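Ferredoxin component of dioxygenase (Sphingobium yanoikuyae, PDB 2I7F) binds a Rieske-type [2Fe-2S] cluster and probably carries electrons to the terminal oxygenase of a biphenyl 2,3-dioxygenase system. Local coordinates at residues L29-V34 against G97-D102; E37-D42 against F71-G76; R6-A11 against E17-Y22. All blocks are in the same frame, centred on the assembly; numbering follows the deposited sequence.

Contact 1. Residues L29-V34 against G97-D102; sequences LAVYNV and GWVCID
Residues 29-34 and 97-102 face each other as two strand segments that run in opposite senses but strongly splayed, with Val31 set against Val99 and Leu29 against Ile101. They are not paired through their backbones: the CA atoms of Val31 and Val99 stand 8.3 Å apart, and those of Leu29 and Ile101 have spread to 10.5 Å. Two pairs of aliphatic side chains meeting tip to tip bridge this separation. At the closer end, CG1 of Val31 touches CG1 of Val99 at 4.0 Å. Both methyls lie anti to their own backbone N (chi1 -173° in Val31, -179° in Val99), which brings one branch of each valine forward. Strands 29-34 and 98-102 belong to the six-stranded antiparallel sheet of the Rieske domain, where 89-95 and 37-42 stand between them. The sheet curls strongly, so that non-adjacent strands can turn their inner faces to one another. Short, beta-branched valines suit the narrower gap, whereas the wider one needs longer side chains; all four are buried, having no polar group to satisfy. At the wider end, CD1 of Leu29 meets CD1 of Ile101 at 4.0 Å. Ile101 holds CG1 in the crowded position between its backbone N and carbonyl carbon (chi1 62°), and the nearly extended outer bond carries CD1 to the leucine. The contact is slender, burying 121 Å² in all, since only one methyl of each side chain reaches across. Around it, Val38 packs against both Val31 and Val99, while Leu7 and Tyr90 each touch both Leu29 and Ile101.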
loop_
_atom_site.group_PDB
_atom_site.type_symbol
_atom_site.label_atom_id
_atom_site.label_comp_id
_atom_site.label_asym_id
_atom_site.label_seq_id
_atom_site.Cartn_x
_atom_site.Cartn_y
_atom_site.Cartn_z
ATOM N N LEU A 29 4.584 -5.636 0.509
ATOM C CA LEU A 29 3.898 -4.571 -0.240
ATOM C C LEU A 29 2.410 -4.584 0.042
ATOM O O LEU A 29 1.870 -5.610 0.377
ATOM C CB LEU A 29 4.110 -4.736 -1.734
ATOM C CG LEU A 29 5.559 -4.663 -2.280
ATOM C CD1 LEU A 29 5.528 -5.103 -3.739
ATOM C CD2 LEU A 29 6.162 -3.289 -2.117
ATOM N N ALA A 30 1.790 -3.412 -0.045
ATOM C CA ALA A 30 0.384 -3.219 0.192
ATOM C C ALA A 30 -0.157 -2.630 -1.081
ATOM O O ALA A 30 0.370 -1.674 -1.585
ATOM C CB ALA A 30 0.148 -2.298 1.333
ATOM N N VAL A 31 -1.248 -3.200 -1.578
ATOM C CA VAL A 31 -1.928 -2.691 -2.764
ATOM C C VAL A 31 -3.341 -2.193 -2.403
ATOM O O VAL A 31 -4.108 -2.889 -1.734
ATOM C CB VAL A 31 -2.005 -3.785 -3.850
ATOM C CG1 VAL A 31 -2.556 -3.210 -5.169
ATOM C CG2 VAL A 31 -0.644 -4.402 -4.054
ATOM N N TYR A 32 -3.663 -0.974 -2.861
ATOM C CA TYR A 32 -4.897 -0.299 -2.546
ATOM C C TYR A 32 -5.646 0.150 -3.784
ATOM O O TYR A 32 -5.046 0.472 -4.807
ATOM C CB TYR A 32 -4.660 0.947 -1.715
ATOM C CG TYR A 32 -3.666 0.849 -0.613
ATOM C CD1 TYR A 32 -2.304 0.896 -0.894
ATOM C CD2 TYR A 32 -4.053 0.798 0.719
ATOM C CE1 TYR A 32 -1.384 0.873 0.076
ATOM C CE2 TYR A 32 -3.072 0.770 1.745
ATOM C CZ TYR A 32 -1.753 0.821 1.409
ATOM O OH TYR A 32 -0.735 0.789 2.372
ATOM N N ASN A 33 -6.966 0.229 -3.629
ATOM C CA ASN A 33 -7.856 0.831 -4.588
ATOM C C ASN A 33 -8.535 1.991 -3.846
ATOM O O ASN A 33 -9.254 1.763 -2.866
ATOM C CB ASN A 33 -8.855 -0.224 -5.076
ATOM C CG ASN A 33 -10.066 0.345 -5.848
ATOM O OD1 ASN A 33 -10.256 1.547 -5.984
ATOM N ND2 ASN A 33 -10.906 -0.559 -6.320
ATOM N N VAL A 34 -8.235 3.214 -4.282
ATOM C CA VAL A 34 -8.850 4.434 -3.801
ATOM C C VAL A 34 -9.771 4.961 -4.917
ATOM O O VAL A 34 -9.320 5.434 -5.962
ATOM C CB VAL A 34 -7.762 5.503 -3.393
ATOM C CG1 VAL A 34 -8.424 6.859 -3.052
ATOM C CG2 VAL A 34 -6.892 4.990 -2.218
ATOM N N GLY A 97 -4.207 -6.577 -17.097
ATOM C CA GLY A 97 -4.983 -6.882 -15.890
ATOM C C GLY A 97 -4.225 -7.061 -14.613
ATOM O O GLY A 97 -4.845 -7.333 -13.594
ATOM N N TRP A 98 -2.896 -6.969 -14.644
ATOM C CA TRP A 98 -2.072 -7.022 -13.423
ATOM C C TRP A 98 -1.612 -5.663 -12.889
ATOM O O TRP A 98 -1.181 -4.798 -13.638
ATOM C CB TRP A 98 -0.831 -7.931 -13.632
ATOM C CG TRP A 98 -1.204 -9.346 -13.749
ATOM C CD1 TRP A 98 -1.671 -9.970 -14.876
ATOM C CD2 TRP A 98 -1.199 -10.345 -12.706
ATOM N NE1 TRP A 98 -1.958 -11.284 -14.593
ATOM C CE2 TRP A 98 -1.680 -11.543 -13.277
ATOM C CE3 TRP A 98 -0.796 -10.352 -11.368
ATOM C CZ2 TRP A 98 -1.773 -12.742 -12.546
ATOM C CZ3 TRP A 98 -0.911 -11.525 -10.647
ATOM C CH2 TRP A 98 -1.410 -12.696 -11.227
ATOM N N VAL A 99 -1.677 -5.510 -11.576
ATOM C CA VAL A 99 -1.001 -4.432 -10.859
ATOM C C VAL A 99 0.501 -4.688 -10.870
ATOM O O VAL A 99 0.964 -5.702 -10.335
ATOM C CB VAL A 99 -1.461 -4.280 -9.384
ATOM C CG1 VAL A 99 -0.728 -3.141 -8.752
ATOM C CG2 VAL A 99 -2.967 -4.003 -9.311
ATOM N N CYS A 100 1.258 -3.783 -11.515
ATOM C CA CYS A 100 2.701 -3.890 -11.559
ATOM C C CYS A 100 3.405 -2.662 -11.029
ATOM O O CYS A 100 2.876 -1.553 -11.066
ATOM C CB CYS A 100 3.210 -4.146 -12.994
ATOM S SG CYS A 100 2.536 -5.517 -13.878
ATOM N N ILE A 101 4.640 -2.899 -10.582
ATOM C CA ILE A 101 5.613 -1.869 -10.228
ATOM C C ILE A 101 6.937 -2.209 -10.943
ATOM O O ILE A 101 7.115 -3.303 -11.444
ATOM C CB ILE A 101 5.813 -1.705 -8.694
ATOM C CG1 ILE A 101 6.368 -2.986 -8.028
ATOM C CG2 ILE A 101 4.497 -1.203 -8.049
ATOM C CD1 ILE A 101 7.044 -2.761 -6.644
ATOM N N ASP A 102 7.835 -1.251 -11.003
ATOM C CA ASP A 102 9.108 -1.451 -11.655
ATOM C C ASP A 102 9.959 -2.271 -10.726
ATOM O O ASP A 102 9.853 -2.132 -9.517
ATOM C CB ASP A 102 9.802 -0.107 -11.944
ATOM C CG ASP A 102 9.048 0.758 -12.981
ATOM O OD1 ASP A 102 8.191 0.255 -13.737
ATOM O OD2 ASP A 102 9.330 1.985 -13.044
#

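Contact 2. Residues E37-D42 against F71-G76; sequences EVFVTD and FDIATG
The most striking approach is the tight one between Phe39 and Ile73, where CB of the phenylalanine and CG2 of the isoleucine are only 3.4 Å apart and the two side chains cross at about a right angle. Next to it the backbone turn presents Ala74, whose CB sits over one face of the Phe39 ring, 4.2 Å from the centroid and 26° off the ring normal. This is a CH-pi contact, and the small methyl lets the turn lie low on the aromatic face. Further along strand 37-42, CG2 of Thr41 reaches the carbonyl O of Ile73 at 3.6 Å. The two branches of Thr41 divide their work: with chi1 at 79°, OG1 stands between the backbone N and the carbonyl carbon and donates to the O of Asp42 at 2.7 Å, while the methyl packs. The same OG1 is hydrogen-bonded to the hydroxyl of Tyr32, on the neighbouring strand 29-34. Asp72 shapes the turn from within. Its OD1 accepts the N-H of Thr75 at 3.2 Å from above the carboxylate plane, forming an Asx motif, and its carbonyl O accepts from Gly76 N at 2.8 Å. At the backbone angles of Gly76, with positive phi, a CB would press on the carbonyl O of Thr75, so glycine suits the place. Lys79 forms a salt bridge with OD2 of the same aspartate. In Rieske fashion, the turn leaving the three-stranded sheet of the cluster-binding part thus packs against the six-stranded sheet, with the Thr41 side chain about 12 Å from the [2Fe-2S] cluster.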
loop_
_atom_site.group_PDB
_atom_site.type_symbol
_atom_site.label_atom_id
_atom_site.label_comp_id
_atom_site.label_asym_id
_atom_site.label_seq_id
_atom_site.Cartn_x
_atom_site.Cartn_y
_atom_site.Cartn_z
ATOM N N GLU A 37 -8.910 3.729 -8.448
ATOM C CA GLU A 37 -7.498 3.825 -8.917
ATOM C C GLU A 37 -6.595 3.098 -7.914
ATOM O O GLU A 37 -6.859 3.128 -6.728
ATOM C CB GLU A 37 -7.032 5.274 -9.004
ATOM C CG GLU A 37 -7.161 5.968 -10.338
ATOM C CD GLU A 37 -8.516 6.411 -10.614
ATOM O OE1 GLU A 37 -9.073 7.138 -9.775
ATOM O OE2 GLU A 37 -9.021 6.062 -11.685
ATOM N N VAL A 38 -5.495 2.521 -8.405
ATOM C CA VAL A 38 -4.593 1.658 -7.641
ATOM C C VAL A 38 -3.279 2.370 -7.207
ATOM O O VAL A 38 -2.700 3.143 -7.939
ATOM C CB VAL A 38 -4.293 0.354 -8.480
ATOM C CG1 VAL A 38 -3.263 -0.532 -7.832
ATOM C CG2 VAL A 38 -5.578 -0.435 -8.742
ATOM N N PHE A 39 -2.868 2.116 -5.965
ATOM C CA PHE A 39 -1.665 2.653 -5.358
ATOM C C PHE A 39 -0.979 1.491 -4.674
ATOM O O PHE A 39 -1.639 0.505 -4.305
ATOM C CB PHE A 39 -2.023 3.798 -4.372
ATOM C CG PHE A 39 -2.753 4.944 -5.037
ATOM C CD1 PHE A 39 -4.145 4.917 -5.201
ATOM C CD2 PHE A 39 -2.035 5.997 -5.629
ATOM C CE1 PHE A 39 -4.792 5.929 -5.859
ATOM C CE2 PHE A 39 -2.679 7.010 -6.295
ATOM C CZ PHE A 39 -4.069 6.989 -6.413
ATOM N N VAL A 40 0.344 1.588 -4.555
ATOM C CA VAL A 40 1.187 0.563 -3.942
ATOM C C VAL A 40 2.170 1.265 -2.972
ATOM O O VAL A 40 2.846 2.244 -3.354
ATOM C CB VAL A 40 1.952 -0.307 -5.006
ATOM C CG1 VAL A 40 2.932 -1.344 -4.340
ATOM C CG2 VAL A 40 0.936 -1.035 -5.923
ATOM N N THR A 41 2.186 0.770 -1.734
ATOM C CA THR A 41 3.107 1.204 -0.682
ATOM C C THR A 41 3.806 -0.009 -0.064
ATOM O O THR A 41 3.331 -1.118 -0.198
ATOM C CB THR A 41 2.396 2.027 0.461
ATOM O OG1 THR A 41 1.696 1.162 1.385
ATOM C CG2 THR A 41 1.449 3.083 -0.092
ATOM N N ASP A 42 4.935 0.191 0.610
ATOM C CA ASP A 42 5.374 -0.788 1.600
ATOM C C ASP A 42 4.242 -1.132 2.595
ATOM O O ASP A 42 3.399 -0.312 2.911
ATOM C CB ASP A 42 6.603 -0.305 2.356
ATOM C CG ASP A 42 7.883 -0.450 1.548
ATOM O OD1 ASP A 42 7.836 -1.025 0.440
ATOM O OD2 ASP A 42 8.937 0.025 2.019
ATOM N N PHE A 71 -1.149 6.965 7.312
ATOM C CA PHE A 71 -0.478 7.474 6.130
ATOM C C PHE A 71 -1.439 7.835 5.025
ATOM O O PHE A 71 -2.552 7.303 4.922
ATOM C CB PHE A 71 0.487 6.435 5.518
ATOM C CG PHE A 71 1.526 5.955 6.458
ATOM C CD1 PHE A 71 2.759 6.599 6.552
ATOM C CD2 PHE A 71 1.263 4.854 7.277
ATOM C CE1 PHE A 71 3.696 6.180 7.457
ATOM C CE2 PHE A 71 2.213 4.417 8.160
ATOM C CZ PHE A 71 3.429 5.067 8.243
ATOM N N ASP A 72 -0.979 8.727 4.161
ATOM C CA ASP A 72 -1.676 9.028 2.907
ATOM C C ASP A 72 -1.249 7.983 1.859
ATOM O O ASP A 72 -0.082 7.928 1.459
ATOM C CB ASP A 72 -1.345 10.463 2.451
ATOM C CG ASP A 72 -2.175 10.901 1.289
ATOM O OD1 ASP A 72 -2.331 10.099 0.352
ATOM O OD2 ASP A 72 -2.655 12.058 1.287
ATOM N N ILE A 73 -2.198 7.154 1.425
ATOM C CA ILE A 73 -1.915 6.062 0.479
ATOM C C ILE A 73 -1.260 6.555 -0.813
ATOM O O ILE A 73 -0.312 5.938 -1.321
ATOM C CB ILE A 73 -3.200 5.289 0.076
ATOM C CG1 ILE A 73 -3.739 4.484 1.280
ATOM C CG2 ILE A 73 -2.892 4.367 -1.179
ATOM C CD1 ILE A 73 -5.256 4.285 1.336
ATOM N N ALA A 74 -1.772 7.664 -1.314
ATOM C CA ALA A 74 -1.421 8.227 -2.626
ATOM C C ALA A 74 -0.095 8.973 -2.599
ATOM O O ALA A 74 0.633 8.948 -3.600
ATOM C CB ALA A 74 -2.522 9.155 -3.128
ATOM N N THR A 75 0.277 9.540 -1.450
ATOM C CA THR A 75 1.456 10.381 -1.359
ATOM C C THR A 75 2.602 9.778 -0.537
ATOM O O THR A 75 3.743 10.176 -0.728
ATOM C CB THR A 75 1.153 11.786 -0.809
ATOM O OG1 THR A 75 0.903 11.728 0.601
ATOM C CG2 THR A 75 -0.020 12.506 -1.586
ATOM N N GLY A 76 2.282 8.841 0.366
ATOM C CA GLY A 76 3.262 8.288 1.297
ATOM C C GLY A 76 3.359 9.055 2.600
ATOM O O GLY A 76 3.914 8.553 3.567
#

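Contact 3. Residues R6-A11 against E17-Y22; sequences RLCQVA and EPVAVY. With SO4 (sulfate ion), chain C.
Val21 wedges its two methyls against Leu7 and Cys8, where the outermost strands of the six-stranded Rieske sheet, 4-9 and 19-21, come face to face as the sheet curls round on itself. The strand axes approach to 7.6 Å at 148°, antiparallel in sense but well twisted, and side chains rather than backbone bonds join them. The tight part is centred on Val21, whose side chain crosses that of Leu7 at about a right angle. Its CG1 stands anti to the backbone N and lies 3.4 Å from the carbonyl O of Leu7 and 3.9 Å from the leucine CB; its CG2, anti to the carbonyl carbon, rests 4.0 Å from CB of Cys8. Two successive residues can meet one valine because the strand is irregular: Leu7 has psi -47°, and Leu7 and Cys8 both pair with the backbone of Val99, as in a classic beta bulge. A compact, branched valine fits this uneven surface. Packing is looser towards Val19, whose CG1 approaches SG of Cys8 only to 4.3 Å. At the edge of strand 4-9 that faces away from 98-102, exposed Gln9 and Ser12 OG hold a sulfate ion, probably from the crystallisation liquor. The contact of Gln9 NE2 with sulfate O3 is modelled too short to be trusted, but sulfate O2 is met by the backbone N of Gln9 at 2.7 Å and a fairly straight 162°.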
loop_
_atom_site.group_PDB
_atom_site.type_symbol
_atom_site.label_atom_id
_atom_site.label_comp_id
_atom_site.label_asym_id
_atom_site.label_seq_id
_atom_site.Cartn_x
_atom_site.Cartn_y
_atom_site.Cartn_z
ATOM N N ARG A 6 4.876 -8.197 -11.611
ATOM C CA ARG A 6 3.446 -8.355 -11.320
ATOM C C ARG A 6 3.187 -8.580 -9.818
ATOM O O ARG A 6 3.812 -9.442 -9.207
ATOM C CB ARG A 6 2.868 -9.513 -12.124
ATOM C CG ARG A 6 2.835 -9.207 -13.581
ATOM C CD ARG A 6 2.328 -10.338 -14.430
ATOM N NE ARG A 6 3.227 -11.451 -14.313
ATOM C CZ ARG A 6 3.128 -12.581 -14.997
ATOM N NH1 ARG A 6 2.143 -12.765 -15.865
ATOM N NH2 ARG A 6 4.052 -13.512 -14.819
ATOM N N LEU A 7 2.255 -7.825 -9.239
ATOM C CA LEU A 7 1.908 -7.961 -7.815
ATOM C C LEU A 7 0.651 -8.796 -7.583
ATOM O O LEU A 7 0.663 -9.723 -6.776
ATOM C CB LEU A 7 1.806 -6.584 -7.109
ATOM C CG LEU A 7 3.036 -5.703 -7.293
ATOM C CD1 LEU A 7 2.882 -4.331 -6.562
ATOM C CD2 LEU A 7 4.308 -6.442 -6.845
ATOM N N CYS A 8 -0.403 -8.512 -8.346
ATOM C CA CYS A 8 -1.705 -9.120 -8.140
ATOM C C CYS A 8 -2.597 -8.619 -9.236
ATOM O O CYS A 8 -2.282 -7.627 -9.887
ATOM C CB CYS A 8 -2.289 -8.771 -6.747
ATOM S SG CYS A 8 -2.752 -7.033 -6.410
ATOM N N GLN A 9 -3.717 -9.299 -9.457
ATOM C CA GLN A 9 -4.662 -8.861 -10.463
ATOM C C GLN A 9 -5.400 -7.622 -9.955
ATOM O O GLN A 9 -5.722 -7.522 -8.782
ATOM C CB GLN A 9 -5.649 -9.969 -10.767
ATOM C CG GLN A 9 -5.032 -11.091 -11.545
ATOM C CD GLN A 9 -5.928 -12.285 -11.520
ATOM O OE1 GLN A 9 -6.706 -12.499 -12.452
ATOM N NE2 GLN A 9 -5.900 -13.027 -10.429
ATOM N N VAL A 10 -5.629 -6.674 -10.851
ATOM C CA VAL A 10 -6.407 -5.466 -10.545
ATOM C C VAL A 10 -7.786 -5.842 -9.943
ATOM O O VAL A 10 -8.270 -5.227 -8.985
ATOM C CB VAL A 10 -6.644 -4.603 -11.838
ATOM C CG1 VAL A 10 -7.521 -3.364 -11.537
ATOM C CG2 VAL A 10 -5.352 -4.104 -12.454
ATOM N N ALA A 11 -8.432 -6.834 -10.555
ATOM C CA ALA A 11 -9.743 -7.349 -10.058
ATOM C C ALA A 11 -9.763 -7.758 -8.568
ATOM O O ALA A 11 -10.825 -7.787 -7.967
ATOM C CB ALA A 11 -10.173 -8.524 -10.881
ATOM N N GLU A 17 -10.489 -2.426 0.869
ATOM C CA GLU A 17 -9.934 -3.726 1.276
ATOM C C GLU A 17 -8.554 -3.956 0.630
ATOM O O GLU A 17 -8.436 -4.655 -0.368
ATOM C CB GLU A 17 -10.913 -4.860 0.938
ATOM C CG GLU A 17 -12.380 -4.551 1.380
ATOM C CD GLU A 17 -13.395 -5.578 0.943
ATOM O OE1 GLU A 17 -12.948 -6.635 0.397
ATOM O OE2 GLU A 17 -14.639 -5.334 1.157
ATOM N N PRO A 18 -7.504 -3.320 1.182
ATOM C CA PRO A 18 -6.182 -3.508 0.597
ATOM C C PRO A 18 -5.645 -4.932 0.679
ATOM O O PRO A 18 -6.053 -5.726 1.560
ATOM C CB PRO A 18 -5.274 -2.541 1.370
ATOM C CG PRO A 18 -6.013 -2.063 2.506
ATOM C CD PRO A 18 -7.487 -2.420 2.349
ATOM N N VAL A 19 -4.714 -5.213 -0.237
ATOM C CA VAL A 19 -4.244 -6.545 -0.532
ATOM C C VAL A 19 -2.760 -6.587 -0.223
ATOM O O VAL A 19 -2.001 -5.744 -0.712
ATOM C CB VAL A 19 -4.505 -6.862 -2.029
ATOM C CG1 VAL A 19 -3.854 -8.182 -2.448
ATOM C CG2 VAL A 19 -6.001 -6.922 -2.247
ATOM N N ALA A 20 -2.378 -7.536 0.632
ATOM C CA ALA A 20 -0.989 -7.807 0.949
ATOM C C ALA A 20 -0.372 -8.656 -0.122
ATOM O O ALA A 20 -0.871 -9.712 -0.445
ATOM C CB ALA A 20 -0.878 -8.550 2.319
ATOM N N VAL A 21 0.739 -8.204 -0.663
ATOM C CA VAL A 21 1.441 -8.927 -1.699
ATOM C C VAL A 21 2.844 -9.121 -1.226
ATOM O O VAL A 21 3.443 -8.177 -0.797
ATOM C CB VAL A 21 1.456 -8.135 -2.981
ATOM C CG1 VAL A 21 2.419 -8.778 -3.976
ATOM C CG2 VAL A 21 -0.011 -8.027 -3.539
ATOM N N TYR A 22 3.362 -10.343 -1.280
ATOM C CA TYR A 22 4.721 -10.621 -0.866
ATOM C C TYR A 22 5.474 -11.115 -2.062
ATOM O O TYR A 22 5.406 -12.278 -2.392
ATOM C CB TYR A 22 4.766 -11.708 0.209
ATOM C CG TYR A 22 4.212 -11.249 1.535
ATOM C CD1 TYR A 22 2.834 -11.157 1.755
ATOM C CD2 TYR A 22 5.069 -10.919 2.583
ATOM C CE1 TYR A 22 2.333 -10.703 3.014
ATOM C CE2 TYR A 22 4.587 -10.485 3.824
ATOM C CZ TYR A 22 3.232 -10.381 4.039
ATOM O OH TYR A 22 2.821 -9.980 5.292
HETATM S S SO4 C . -3.914 -12.473 -7.483
HETATM O O1 SO4 C . -2.448 -12.375 -7.445
HETATM O O2 SO4 C . -4.577 -11.205 -7.775
HETATM O O3 SO4 C . -4.296 -13.458 -8.507
HETATM O O4 SO4 C . -4.384 -12.924 -6.160
#

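Contact 3 comes first along the chain: after strand 4-9 a short connection returns as strand 19-21, closing a small loop between the two outermost strands of the six-stranded sheet. The chain then enters 29-34, which opens contact 1, and turns directly into 37-42, its neighbour in the sheet. From there it leaves for the cluster-binding part and comes back at 71-76 to close contact 2. Only with 97-102 does contact 1 close, so its long loop encloses all of contact 2, while contact 3 precedes both. Contacts 1 and 3 thus join non-adjacent strands across the curled sheet, and contact 2 joins that sheet to the cluster-binding part.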